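Local coordinates for protein glycoside hydrolase YxiA (Bacillus licheniformis, PDB 3LV4) that probably hydrolyses glycosidic bonds in arabinan, as a calcium-binding family 43 glycoside hydrolase similar to endo-1,5-alpha-L-arabinanases, at residues T12-S17 and H308-G313. Residues are numbered along the deposited sequence; the frame is centred on the assembly and turned at random.
Sequences TVHDPS and HTRFPG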
loop_
_atom_site.group_PDB
_atom_site.type_symbol
_atom_site.label_atom_id
_atom_site.label_comp_id
_atom_site.label_asym_id
_atom_site.label_seq_id
_atom_site.Cartn_x
_atom_site.Cartn_y
_atom_site.Cartn_z
ATOM N N THR A 12 -14.933 5.536 -4.614
ATOM C CA THR A 12 -13.851 6.495 -4.572
ATOM C C THR A 12 -13.459 6.709 -3.119
ATOM O O THR A 12 -14.215 7.303 -2.338
ATOM C CB THR A 12 -14.275 7.807 -5.250
ATOM O OG1 THR A 12 -14.619 7.534 -6.615
ATOM C CG2 THR A 12 -13.156 8.822 -5.217
ATOM N N VAL A 13 -12.295 6.172 -2.752
ATOM C CA VAL A 13 -11.791 6.256 -1.386
ATOM C C VAL A 13 -10.282 6.383 -1.482
ATOM O O VAL A 13 -9.586 5.402 -1.745
ATOM C CB VAL A 13 -12.142 4.992 -0.539
ATOM C CG1 VAL A 13 -11.536 5.088 0.865
ATOM C CG2 VAL A 13 -13.641 4.804 -0.440
ATOM N N HIS A 14 -9.781 7.598 -1.288
ATOM C CA HIS A 14 -8.342 7.851 -1.373
ATOM C C HIS A 14 -7.634 7.273 -0.143
ATOM O O HIS A 14 -8.121 7.421 0.981
ATOM C CB HIS A 14 -8.096 9.362 -1.474
ATOM C CG HIS A 14 -6.837 9.727 -2.197
ATOM N ND1 HIS A 14 -6.764 9.820 -3.573
ATOM C CD2 HIS A 14 -5.603 10.049 -1.736
ATOM C CE1 HIS A 14 -5.542 10.171 -3.928
ATOM N NE2 HIS A 14 -4.816 10.314 -2.831
ATOM N N ASP A 15 -6.499 6.607 -0.358
ATOM C CA ASP A 15 -5.697 6.068 0.743
ATOM C C ASP A 15 -6.471 5.048 1.592
ATOM O O ASP A 15 -6.520 5.154 2.822
ATOM C CB ASP A 15 -5.221 7.222 1.637
ATOM C CG ASP A 15 -4.649 8.377 0.834
ATOM O OD1 ASP A 15 -3.778 8.129 -0.041
ATOM O OD2 ASP A 15 -5.071 9.535 1.069
ATOM N N PRO A 16 -7.061 4.038 0.941
ATOM C CA PRO A 16 -7.947 3.097 1.638
ATOM C C PRO A 16 -7.228 2.234 2.681
ATOM O O PRO A 16 -6.183 1.629 2.390
ATOM C CB PRO A 16 -8.461 2.207 0.500
ATOM C CG PRO A 16 -7.330 2.237 -0.495
ATOM C CD PRO A 16 -6.870 3.672 -0.472
ATOM N N SER A 17 -7.798 2.174 3.880
ATOM C CA SER A 17 -7.284 1.312 4.945
ATOM C C SER A 17 -8.328 0.244 5.284
ATOM O O SER A 17 -9.413 0.547 5.795
ATOM C CB SER A 17 -6.908 2.137 6.183
ATOM O OG SER A 17 -5.960 1.452 6.992
ATOM N N HIS A 308 -5.651 2.774 -3.920
ATOM C CA HIS A 308 -6.372 3.594 -4.892
ATOM C C HIS A 308 -5.491 3.749 -6.112
ATOM O O HIS A 308 -4.283 3.501 -6.059
ATOM C CB HIS A 308 -6.772 4.964 -4.334
ATOM C CG HIS A 308 -5.616 5.865 -4.052
ATOM N ND1 HIS A 308 -4.841 6.432 -5.049
ATOM C CD2 HIS A 308 -5.092 6.295 -2.884
ATOM C CE1 HIS A 308 -3.896 7.173 -4.501
ATOM N NE2 HIS A 308 -4.028 7.109 -3.187
ATOM N N THR A 309 -6.093 4.146 -7.223
ATOM C CA THR A 309 -5.301 4.386 -8.411
ATOM C C THR A 309 -5.976 5.399 -9.307
ATOM O O THR A 309 -7.195 5.535 -9.293
ATOM C CB THR A 309 -4.987 3.074 -9.173
ATOM O OG1 THR A 309 -4.047 3.347 -10.223
ATOM C CG2 THR A 309 -6.256 2.452 -9.766
ATOM N N ARG A 310 -5.157 6.136 -10.052
ATOM C CA ARG A 310 -5.634 6.959 -11.145
ATOM C C ARG A 310 -5.498 6.135 -12.432
ATOM O O ARG A 310 -5.098 4.973 -12.370
ATOM C CB ARG A 310 -4.857 8.275 -11.184
ATOM C CG ARG A 310 -5.264 9.224 -10.050
ATOM C CD ARG A 310 -4.081 10.037 -9.493
ATOM N NE ARG A 310 -4.554 11.141 -8.650
ATOM C CZ ARG A 310 -4.899 11.022 -7.368
ATOM N NH1 ARG A 310 -4.802 9.850 -6.751
ATOM N NH2 ARG A 310 -5.342 12.082 -6.703
ATOM N N PHE A 311 -5.842 6.715 -13.580
ATOM C CA PHE A 311 -5.979 5.936 -14.814
ATOM C C PHE A 311 -5.505 6.736 -16.012
ATOM O O PHE A 311 -5.740 7.939 -16.084
ATOM C CB PHE A 311 -7.447 5.569 -15.067
ATOM C CG PHE A 311 -8.128 4.924 -13.899
ATOM C CD1 PHE A 311 -8.893 5.685 -13.022
ATOM C CD2 PHE A 311 -8.022 3.556 -13.687
ATOM C CE1 PHE A 311 -9.535 5.094 -11.941
ATOM C CE2 PHE A 311 -8.659 2.954 -12.614
ATOM C CZ PHE A 311 -9.417 3.726 -11.733
ATOM N N PRO A 312 -4.862 6.065 -16.981
ATOM C CA PRO A 312 -4.396 6.819 -18.142
ATOM C C PRO A 312 -5.525 7.622 -18.760
ATOM O O PRO A 312 -6.598 7.071 -19.004
ATOM C CB PRO A 312 -3.937 5.718 -19.099
ATOM C CG PRO A 312 -3.481 4.610 -18.171
ATOM C CD PRO A 312 -4.450 4.650 -17.026
ATOM N N GLY A 313 -5.292 8.914 -18.981
ATOM C CA GLY A 313 -6.254 9.761 -19.669
ATOM C C GLY A 313 -7.416 10.305 -18.848
ATOM O O GLY A 313 -8.202 11.099 -19.359
#
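H14 and H308 lay their imidazoles face to face where the loop before strand 17-21 meets strand 303-310, a junction between the first and last four-stranded blades of the family 43 five-bladed beta-propeller. The stack is close, with ring centroids 3.8 Å apart and planes tilted by 23°. H308 NE2 sits over the H14 face, displaced toward the rim, while H14 CE1 covers the H308 ring in the same rim-shifted way. H308 CG lies between its own backbone N and carbonyl carbon (chi1 67°), which stands the imidazole up against the loop. On the H14 side, H318 adds an edge-to-face ring contact.

The polar link is slight. With the ring as modelled, H308 NE2 gives D15 OD1 a weak, bent hydrogen bond of 3.3 Å, the carboxylate and imidazole planes turned 69° apart; a short approach of D15 N to H308 CD2, 2.9 Å, leaves that ring orientation uncertain. S30 holds D15 OD2, the firmer of the two contacts. H308 thus lies beside the predicted proton acceptor, with H291, a calcium-site residue, next to D15 and a bound calcium ion about 5 Å from the D15 side chain.

R310 reaches the far rim of H14 edge-on, its guanidinium almost perpendicular to the ring and its NE in a salt bridge to E316. NH1 comes doubtfully close to H14 CE1, so the flip of the H14 ring is uncertain too.

Van der Waals packing closes the rest. The carbonyl oxygen of V13 approaches H308 CB, and P16 crosses H308 at roughly a right angle, its CD 4.0 Å from H308 CD2.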